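Local coordinates for phenazine biosynthesis protein PhzF family (PDB 1S7J) that probably acts as an isomerase of the PhzF family, a group related in fold to diaminopimelate epimerase, at residues Ile137-Leu142 with Ile211-Lys216; Pro127-Ala132 with Arg144-Val149. All blocks are in the same frame, centred on the assembly; numbering follows the deposited sequence.

Overall arrangement
Following the chain from the N terminus, helix 127-133 comes first, then strand 139-142, strand 146-149 and, much later, helix 207-218. Contact 2 closes a short loop, with 11 residues between helix segment 127-132 and the 144-149 segment. Contact 1 closes a longer one, joining strand 139-142 to helix 207-218 with 68 residues between the segments. The two loops cross, since strand 139-142 lies inside the first and strand 146-149 inside the second. Backbone bonds join these neighbouring antiparallel strands, for example Tyr-141 N to Phe-147 O. The strand pair has a helix on either side: contact 2 fastens helix 127-133 to one face, and contact 1 ties helix 207-218 to the other.

Contact 1: Ile137-Leu142 with Ile211-Lys216; sequences IYEAYL and IPYWGK
Tyr-213 reaches from helix 207-218 to Glu-139 and Tyr-141, two alternate residues on the same face of strand 139-142. Its CB points at the strand, and chi1 of 173° sets CG opposite the backbone N, which carries the ring outward from the helix. One edge of the ring is turned to Tyr-141, the two side chains crossing at about a right angle. CD2 is 3.9 Å from Tyr-141 CE1. One atom further on, CE2 sits tighter, 3.4 Å from Tyr-141 CE1 and equally close to the Tyr-141 hydroxyl, which lies near the Tyr-213 ring plane. The pair is an offset edge-to-face stack, the edge of Tyr-213 turned to the face of Tyr-141, with planes at 66°. On the other edge, CE1 stands 3.5 Å above the centre of the Trp-214 ring, so the tyrosine rests on its own helix neighbour while it reaches outward. Trp-214 in turn stacks on Phe-186 and touches strand 175-180. These contacts are consistent with helix 207-218 being the central helix wrapped by strands in one lobe of the diaminopimelate epimerase-like fold, strand 139-142 among them. At CZ the ring approaches Glu-139 OE1, and at the tip the hydroxyl donates a hydrogen bond to it, Tyr-213 OH to Glu-139 OE1 being 2.9 Å. The donor comes from above the carboxylate plane, 49° out of it. Tyr-141 OH donates to the same OE1 at 2.7 Å, nearly straight ahead of the C-O bond and from the opposite face, which gives this one oxygen two hydroxyl donors and should restrict rotation of the carboxylate. Arg-217, a turn further along the helix, bonds the Tyr-213 hydroxyl through NE and makes a long, weak ion pair with Glu-139 OE2; its charge would probably favour an ionised glutamate.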
ATOM      1  N   ILE A 137      15.154   3.888 -18.731  1.00 65.49           N
ATOM      2  CA  ILE A 137      15.322   4.100 -17.300  1.00 62.50           C
ATOM      3  C   ILE A 137      16.453   5.123 -17.127  1.00 61.04           C
ATOM      4  O   ILE A 137      17.612   4.830 -17.430  1.00 59.11           O
ATOM      5  CB  ILE A 137      15.716   2.779 -16.598  1.00 61.55           C
ATOM      6  CG1 ILE A 137      14.574   1.767 -16.714  1.00 61.46           C
ATOM      7  CG2 ILE A 137      16.093   3.036 -15.143  1.00 62.34           C
ATOM      8  CD1 ILE A 137      14.912   0.392 -16.182  1.00 61.59           C
ATOM      9  N   TYR A 138      16.096   6.324 -16.694  1.00 59.99           N
ATOM     10  CA  TYR A 138      17.067   7.401 -16.491  1.00 60.04           C
ATOM     11  C   TYR A 138      17.975   7.202 -15.265  1.00 60.03           C
ATOM     12  O   TYR A 138      19.160   7.553 -15.296  1.00 59.23           O
ATOM     13  CB  TYR A 138      16.343   8.741 -16.381  1.00 60.41           C
ATOM     14  CG  TYR A 138      15.683   9.181 -17.661  1.00 65.24           C
ATOM     15  CD1 TYR A 138      14.807   8.327 -18.356  1.00 65.35           C
ATOM     16  CD2 TYR A 138      15.934  10.443 -18.198  1.00 64.65           C
ATOM     17  CE1 TYR A 138      14.205   8.726 -19.556  1.00 65.64           C
ATOM     18  CE2 TYR A 138      15.337  10.854 -19.399  1.00 65.14           C
ATOM     19  CZ  TYR A 138      14.476   9.991 -20.070  1.00 64.52           C
ATOM     20  OH  TYR A 138      13.905  10.396 -21.253  1.00 63.73           O
ATOM     21  N   GLU A 139      17.407   6.673 -14.185  1.00 60.01           N
ATOM     22  CA  GLU A 139      18.150   6.440 -12.952  1.00 58.68           C
ATOM     23  C   GLU A 139      17.709   5.116 -12.330  1.00 58.40           C
ATOM     24  O   GLU A 139      16.575   4.675 -12.536  1.00 58.72           O
ATOM     25  CB  GLU A 139      17.890   7.585 -11.965  1.00 61.61           C
ATOM     26  CG  GLU A 139      18.059   8.991 -12.575  1.00 62.90           C
ATOM     27  CD  GLU A 139      17.747  10.118 -11.596  1.00 66.84           C
ATOM     28  OE1 GLU A 139      17.777   9.881 -10.365  1.00 68.71           O
ATOM     29  OE2 GLU A 139      17.483  11.253 -12.063  1.00 68.60           O
ATOM     30  N   ALA A 140      18.602   4.479 -11.595  1.00 55.96           N
ATOM     31  CA  ALA A 140      18.280   3.211 -10.947  1.00 57.65           C
ATOM     32  C   ALA A 140      18.793   3.209  -9.510  1.00 56.43           C
ATOM     33  O   ALA A 140      19.825   3.816  -9.210  1.00 55.84           O
ATOM     34  CB  ALA A 140      18.866   2.050 -11.732  1.00 56.10           C
ATOM     35  N   TYR A 141      18.031   2.572  -8.615  1.00 53.44           N
ATOM     36  CA  TYR A 141      18.377   2.487  -7.199  1.00 51.65           C
ATOM     37  C   TYR A 141      17.842   1.175  -6.624  1.00 53.92           C
ATOM     38  O   TYR A 141      17.053   0.481  -7.273  1.00 54.45           O
ATOM     39  CB  TYR A 141      17.757   3.654  -6.430  1.00 45.54           C
ATOM     40  CG  TYR A 141      18.119   5.033  -6.937  1.00 42.83           C
ATOM     41  CD1 TYR A 141      17.337   5.669  -7.898  1.00 42.32           C
ATOM     42  CD2 TYR A 141      19.212   5.720  -6.422  1.00 42.39           C
ATOM     43  CE1 TYR A 141      17.628   6.964  -8.331  1.00 41.56           C
ATOM     44  CE2 TYR A 141      19.517   7.021  -6.844  1.00 42.96           C
ATOM     45  CZ  TYR A 141      18.717   7.637  -7.799  1.00 43.71           C
ATOM     46  OH  TYR A 141      18.998   8.939  -8.195  1.00 38.04           O
ATOM     47  N   LEU A 142      18.287   0.820  -5.422  1.00 54.04           N
ATOM     48  CA  LEU A 142      17.821  -0.403  -4.781  1.00 56.25           C
ATOM     49  C   LEU A 142      17.488  -0.184  -3.302  1.00 56.72           C
ATOM     50  O   LEU A 142      18.087   0.654  -2.629  1.00 55.88           O
ATOM     51  CB  LEU A 142      18.857  -1.538  -4.954  1.00 56.95           C
ATOM     52  CG  LEU A 142      18.545  -3.035  -4.643  1.00 60.12           C
ATOM     53  CD1 LEU A 142      18.787  -3.356  -3.177  1.00 60.42           C
ATOM     54  CD2 LEU A 142      17.136  -3.437  -5.086  1.00 60.01           C
ATOM     55  N   ILE A 211       9.199   8.625  -1.185  1.00 32.47           N
ATOM     56  CA  ILE A 211       9.211   9.902  -0.481  1.00 35.18           C
ATOM     57  C   ILE A 211      10.638  10.458  -0.235  1.00 38.75           C
ATOM     58  O   ILE A 211      10.913  11.614  -0.560  1.00 37.45           O
ATOM     59  CB  ILE A 211       8.360   9.843   0.835  1.00 36.22           C
ATOM     60  CG1 ILE A 211       6.912   9.481   0.481  1.00 35.21           C
ATOM     61  CG2 ILE A 211       8.369  11.197   1.549  1.00 27.34           C
ATOM     62  CD1 ILE A 211       5.982   9.442   1.670  1.00 30.70           C
ATOM     63  N   PRO A 212      11.536   9.656   0.363  1.00 42.23           N
ATOM     64  CA  PRO A 212      12.893  10.152   0.596  1.00 47.42           C
ATOM     65  C   PRO A 212      13.510  10.686  -0.708  1.00 49.98           C
ATOM     66  O   PRO A 212      13.996  11.817  -0.761  1.00 48.76           O
ATOM     67  CB  PRO A 212      13.620   8.902   1.071  1.00 46.62           C
ATOM     68  CG  PRO A 212      12.575   8.221   1.868  1.00 43.24           C
ATOM     69  CD  PRO A 212      11.366   8.323   0.969  1.00 44.83           C
ATOM     70  N   TYR A 213      13.448   9.858  -1.756  1.00 50.24           N
ATOM     71  CA  TYR A 213      13.996  10.215  -3.058  1.00 54.76           C
ATOM     72  C   TYR A 213      13.495  11.552  -3.598  1.00 55.36           C
ATOM     73  O   TYR A 213      14.298  12.387  -4.045  1.00 56.70           O
ATOM     74  CB  TYR A 213      13.700   9.104  -4.097  1.00 56.98           C
ATOM     75  CG  TYR A 213      14.107   9.493  -5.510  1.00 59.62           C
ATOM     76  CD1 TYR A 213      13.240  10.228  -6.325  1.00 61.14           C
ATOM     77  CD2 TYR A 213      15.378   9.199  -5.999  1.00 60.28           C
ATOM     78  CE1 TYR A 213      13.632  10.673  -7.576  1.00 62.20           C
ATOM     79  CE2 TYR A 213      15.780   9.644  -7.264  1.00 63.69           C
ATOM     80  CZ  TYR A 213      14.894  10.385  -8.043  1.00 64.20           C
ATOM     81  OH  TYR A 213      15.264  10.858  -9.273  1.00 65.35           O
ATOM     82  N   TRP A 214      12.187  11.722  -3.638  1.00 55.19           N
ATOM     83  CA  TRP A 214      11.600  12.947  -4.160  1.00 53.37           C
ATOM     84  C   TRP A 214      11.694  14.156  -3.246  1.00 54.46           C
ATOM     85  O   TRP A 214      11.585  15.296  -3.707  1.00 53.60           O
ATOM     86  CB  TRP A 214      10.164  12.693  -4.607  1.00 52.43           C
ATOM     87  CG  TRP A 214      10.106  11.870  -5.848  1.00 51.38           C
ATOM     88  CD1 TRP A 214       9.884  10.526  -5.937  1.00 51.14           C
ATOM     89  CD2 TRP A 214      10.314  12.330  -7.189  1.00 52.11           C
ATOM     90  NE1 TRP A 214       9.946  10.121  -7.247  1.00 51.50           N
ATOM     91  CE2 TRP A 214      10.209  11.208  -8.036  1.00 53.34           C
ATOM     92  CE3 TRP A 214      10.587  13.590  -7.753  1.00 52.19           C
ATOM     93  CZ2 TRP A 214      10.360  11.300  -9.431  1.00 50.37           C
ATOM     94  CZ3 TRP A 214      10.738  13.681  -9.141  1.00 53.16           C
ATOM     95  CH2 TRP A 214      10.628  12.543  -9.959  1.00 51.58           C
ATOM     96  N   GLY A 215      11.830  13.914  -1.950  1.00 55.45           N
ATOM     97  CA  GLY A 215      11.960  15.008  -1.013  1.00 58.80           C
ATOM     98  C   GLY A 215      13.342  15.600  -1.196  1.00 59.58           C
ATOM     99  O   GLY A 215      13.505  16.811  -1.290  1.00 57.68           O
ATOM    100  N   LYS A 216      14.349  14.718  -1.256  1.00 60.40           N
ATOM    101  CA  LYS A 216      15.731  15.132  -1.443  1.00 63.74           C
ATOM    102  C   LYS A 216      15.911  15.795  -2.804  1.00 64.11           C
ATOM    103  O   LYS A 216      16.452  16.892  -2.899  1.00 64.46           O
ATOM    104  CB  LYS A 216      16.673  13.923  -1.324  1.00 66.07           C
ATOM    105  CG  LYS A 216      18.147  14.270  -1.538  1.00 68.74           C
ATOM    106  CD  LYS A 216      19.073  13.096  -1.220  1.00 70.93           C
ATOM    107  CE  LYS A 216      20.542  13.497  -1.394  1.00 73.17           C
ATOM    108  NZ  LYS A 216      21.488  12.439  -0.928  1.00 72.41           N
TER

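Contact 2: Pro127-Ala132 with Arg144-Val149; sequences PEYEAA and RDLFFV
Next to Leu-146, which packs on Tyr-129, lies a salt bridge between neighbours, Arg-144 NH2 to Asp-145 OD1, 2.8 Å. NH2 makes weak bonds to both carboxylate oxygens, bent toward OD1 and straighter but longer toward OD2. Asp-145 OD2 takes a weak bond from Gly-174 N as well. From here strand 146-149 turns Leu-146 and Phe-148 toward helix 127-133, where Tyr-129 alone meets them both. Its CG lies anti to the carbonyl carbon (chi1 -73°), which sends the ring off the helix across the two strand side chains. Phe-148 comes over one face of that ring, CZ standing 3.7 Å above its plane and offset toward the rim. The tightest touch is Tyr-129 CD2 to Phe-148 CE2, 3.4 Å. With planes at 45°, the rings meet obliquely. At the far end, Leu-146 CD2 packs against the phenol, 3.9 Å from Tyr-129 OH. Ile-137 and Leu-171 also touch Tyr-129, and Val-175 touches Phe-148. All three contact residues are buried, and together they form a helix-on-sheet hydrophobic interface, with a helix packed on one face of antiparallel strands whose other face meets helix 207-218.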
ATOM      1  N   PRO A 127      20.499  -3.145 -19.121  1.00 69.82           N
ATOM      2  CA  PRO A 127      19.611  -3.061 -20.283  1.00 70.03           C
ATOM      3  C   PRO A 127      18.448  -4.050 -20.203  1.00 70.38           C
ATOM      4  O   PRO A 127      17.421  -3.862 -20.858  1.00 71.08           O
ATOM      5  CB  PRO A 127      20.546  -3.358 -21.453  1.00 70.09           C
ATOM      6  CG  PRO A 127      21.591  -4.245 -20.839  1.00 70.89           C
ATOM      7  CD  PRO A 127      21.851  -3.572 -19.522  1.00 70.12           C
ATOM      8  N   GLU A 128      18.619  -5.113 -19.419  1.00 71.32           N
ATOM      9  CA  GLU A 128      17.565  -6.107 -19.250  1.00 72.28           C
ATOM     10  C   GLU A 128      16.423  -5.498 -18.434  1.00 70.50           C
ATOM     11  O   GLU A 128      15.316  -6.046 -18.384  1.00 71.32           O
ATOM     12  CB  GLU A 128      18.102  -7.357 -18.548  1.00 75.22           C
ATOM     13  CG  GLU A 128      18.599  -7.122 -17.126  1.00 79.82           C
ATOM     14  CD  GLU A 128      19.164  -8.376 -16.498  1.00 82.51           C
ATOM     15  OE1 GLU A 128      20.315  -8.734 -16.829  1.00 84.20           O
ATOM     16  OE2 GLU A 128      18.460  -9.010 -15.676  1.00 82.62           O
ATOM     17  N   TYR A 129      16.732  -4.396 -17.734  1.00 67.72           N
ATOM     18  CA  TYR A 129      15.759  -3.677 -16.926  1.00 66.42           C
ATOM     19  C   TYR A 129      14.832  -2.908 -17.859  1.00 68.12           C
ATOM     20  O   TYR A 129      13.602  -3.011 -17.762  1.00 68.33           O
ATOM     21  CB  TYR A 129      16.468  -2.697 -15.981  1.00 62.57           C
ATOM     22  CG  TYR A 129      17.199  -3.334 -14.809  1.00 63.24           C
ATOM     23  CD1 TYR A 129      17.046  -4.690 -14.509  1.00 63.33           C
ATOM     24  CD2 TYR A 129      18.024  -2.561 -13.983  1.00 64.13           C
ATOM     25  CE1 TYR A 129      17.699  -5.268 -13.404  1.00 67.62           C
ATOM     26  CE2 TYR A 129      18.684  -3.125 -12.876  1.00 66.43           C
ATOM     27  CZ  TYR A 129      18.518  -4.476 -12.590  1.00 67.11           C
ATOM     28  OH  TYR A 129      19.155  -5.035 -11.494  1.00 67.31           O
ATOM     29  N   GLU A 130      15.435  -2.125 -18.754  1.00 68.56           N
ATOM     30  CA  GLU A 130      14.703  -1.330 -19.737  1.00 69.61           C
ATOM     31  C   GLU A 130      13.918  -2.231 -20.705  1.00 70.69           C
ATOM     32  O   GLU A 130      12.956  -1.791 -21.340  1.00 70.30           O
ATOM     33  CB  GLU A 130      15.671  -0.464 -20.525  1.00 67.12           C
ATOM     34  CG  GLU A 130      16.531   0.441 -19.666  1.00 66.66           C
ATOM     35  CD  GLU A 130      17.373   1.394 -20.496  1.00 66.51           C
ATOM     36  OE1 GLU A 130      17.078   2.607 -20.507  1.00 58.56           O
ATOM     37  OE2 GLU A 130      18.326   0.925 -21.150  1.00 71.21           O
ATOM     38  N   ALA A 131      14.375  -3.470 -20.846  1.00 70.86           N
ATOM     39  CA  ALA A 131      13.732  -4.439 -21.717  1.00 72.68           C
ATOM     40  C   ALA A 131      12.373  -4.854 -21.154  1.00 73.87           C
ATOM     41  O   ALA A 131      11.362  -4.806 -21.855  1.00 75.05           O
ATOM     42  CB  ALA A 131      14.626  -5.667 -21.893  1.00 72.19           C
ATOM     43  N   ALA A 132      12.373  -5.285 -19.887  1.00 73.78           N
ATOM     44  CA  ALA A 132      11.151  -5.719 -19.216  1.00 72.39           C
ATOM     45  C   ALA A 132      10.122  -4.582 -19.090  1.00 71.04           C
ATOM     46  O   ALA A 132       8.920  -4.814 -19.186  1.00 71.78           O
ATOM     47  CB  ALA A 132      11.483  -6.292 -17.845  1.00 72.13           C
ATOM     48  N   ARG A 144      14.159  -2.259  -0.852  1.00 57.76           N
ATOM     49  CA  ARG A 144      13.499  -3.541  -0.733  1.00 57.72           C
ATOM     50  C   ARG A 144      13.195  -3.963  -2.179  1.00 58.30           C
ATOM     51  O   ARG A 144      13.293  -5.143  -2.537  1.00 58.62           O
ATOM     52  CB  ARG A 144      12.199  -3.433   0.077  1.00 58.32           C
ATOM     53  CG  ARG A 144      11.519  -4.779   0.334  1.00 58.59           C
ATOM     54  CD  ARG A 144      10.128  -4.846  -0.287  1.00 57.75           C
ATOM     55  NE  ARG A 144       9.092  -4.359   0.621  1.00 62.26           N
ATOM     56  CZ  ARG A 144       8.133  -3.478   0.306  1.00 59.09           C
ATOM     57  NH1 ARG A 144       7.247  -3.144   1.227  1.00 61.60           N
ATOM     58  NH2 ARG A 144       8.075  -2.923  -0.892  1.00 55.48           N
ATOM     59  N   ASP A 145      12.877  -2.961  -3.012  1.00 58.25           N
ATOM     60  CA  ASP A 145      12.551  -3.162  -4.425  1.00 53.95           C
ATOM     61  C   ASP A 145      13.449  -2.356  -5.326  1.00 53.20           C
ATOM     62  O   ASP A 145      14.045  -1.358  -4.913  1.00 47.60           O
ATOM     63  CB  ASP A 145      11.124  -2.677  -4.721  1.00 52.52           C
ATOM     64  CG  ASP A 145      10.168  -2.947  -3.618  1.00 51.83           C
ATOM     65  OD1 ASP A 145       9.637  -1.968  -3.050  1.00 50.33           O
ATOM     66  OD2 ASP A 145       9.930  -4.134  -3.313  1.00 49.37           O
ATOM     67  N   LEU A 146      13.513  -2.758  -6.593  1.00 54.05           N
ATOM     68  CA  LEU A 146      14.283  -2.025  -7.573  1.00 54.69           C
ATOM     69  C   LEU A 146      13.547  -0.691  -7.713  1.00 53.06           C
ATOM     70  O   LEU A 146      12.329  -0.640  -7.543  1.00 56.28           O
ATOM     71  CB  LEU A 146      14.350  -2.786  -8.886  1.00 56.52           C
ATOM     72  CG  LEU A 146      15.444  -3.859  -8.849  1.00 58.53           C
ATOM     73  CD1 LEU A 146      15.221  -4.915  -9.929  1.00 59.74           C
ATOM     74  CD2 LEU A 146      16.814  -3.183  -8.984  1.00 57.92           C
ATOM     75  N   PHE A 147      14.259   0.355  -8.043  1.00 51.39           N
ATOM     76  CA  PHE A 147      13.668   1.678  -8.108  1.00 51.07           C
ATOM     77  C   PHE A 147      14.147   2.408  -9.359  1.00 53.03           C
ATOM     78  O   PHE A 147      15.260   2.924  -9.392  1.00 53.45           O
ATOM     79  CB  PHE A 147      14.119   2.411  -6.835  1.00 49.53           C
ATOM     80  CG  PHE A 147      13.507   3.745  -6.624  1.00 44.05           C
ATOM     81  CD1 PHE A 147      12.497   3.912  -5.681  1.00 39.54           C
ATOM     82  CD2 PHE A 147      13.980   4.868  -7.304  1.00 43.64           C
ATOM     83  CE1 PHE A 147      11.972   5.174  -5.408  1.00 37.34           C
ATOM     84  CE2 PHE A 147      13.462   6.135  -7.040  1.00 40.35           C
ATOM     85  CZ  PHE A 147      12.453   6.287  -6.089  1.00 40.45           C
ATOM     86  N   PHE A 148      13.299   2.465 -10.379  1.00 51.64           N
ATOM     87  CA  PHE A 148      13.663   3.120 -11.637  1.00 50.87           C
ATOM     88  C   PHE A 148      12.954   4.435 -11.841  1.00 50.16           C
ATOM     89  O   PHE A 148      11.776   4.565 -11.539  1.00 53.45           O
ATOM     90  CB  PHE A 148      13.354   2.195 -12.811  1.00 48.74           C
ATOM     91  CG  PHE A 148      13.859   0.800 -12.639  1.00 47.98           C
ATOM     92  CD1 PHE A 148      12.988  -0.282 -12.704  1.00 46.55           C
ATOM     93  CD2 PHE A 148      15.220   0.557 -12.397  1.00 48.80           C
ATOM     94  CE1 PHE A 148      13.446  -1.580 -12.537  1.00 49.63           C
ATOM     95  CE2 PHE A 148      15.689  -0.737 -12.229  1.00 51.78           C
ATOM     96  CZ  PHE A 148      14.800  -1.813 -12.298  1.00 51.44           C
ATOM     97  N   VAL A 149      13.674   5.414 -12.360  1.00 50.48           N
ATOM     98  CA  VAL A 149      13.101   6.725 -12.633  1.00 50.86           C
ATOM     99  C   VAL A 149      12.903   6.811 -14.146  1.00 51.47           C
ATOM    100  O   VAL A 149      13.805   6.475 -14.911  1.00 52.68           O
ATOM    101  CB  VAL A 149      14.026   7.861 -12.141  1.00 50.20           C
ATOM    102  CG1 VAL A 149      13.389   9.218 -12.400  1.00 53.06           C
ATOM    103  CG2 VAL A 149      14.320   7.683 -10.650  1.00 50.87           C
TER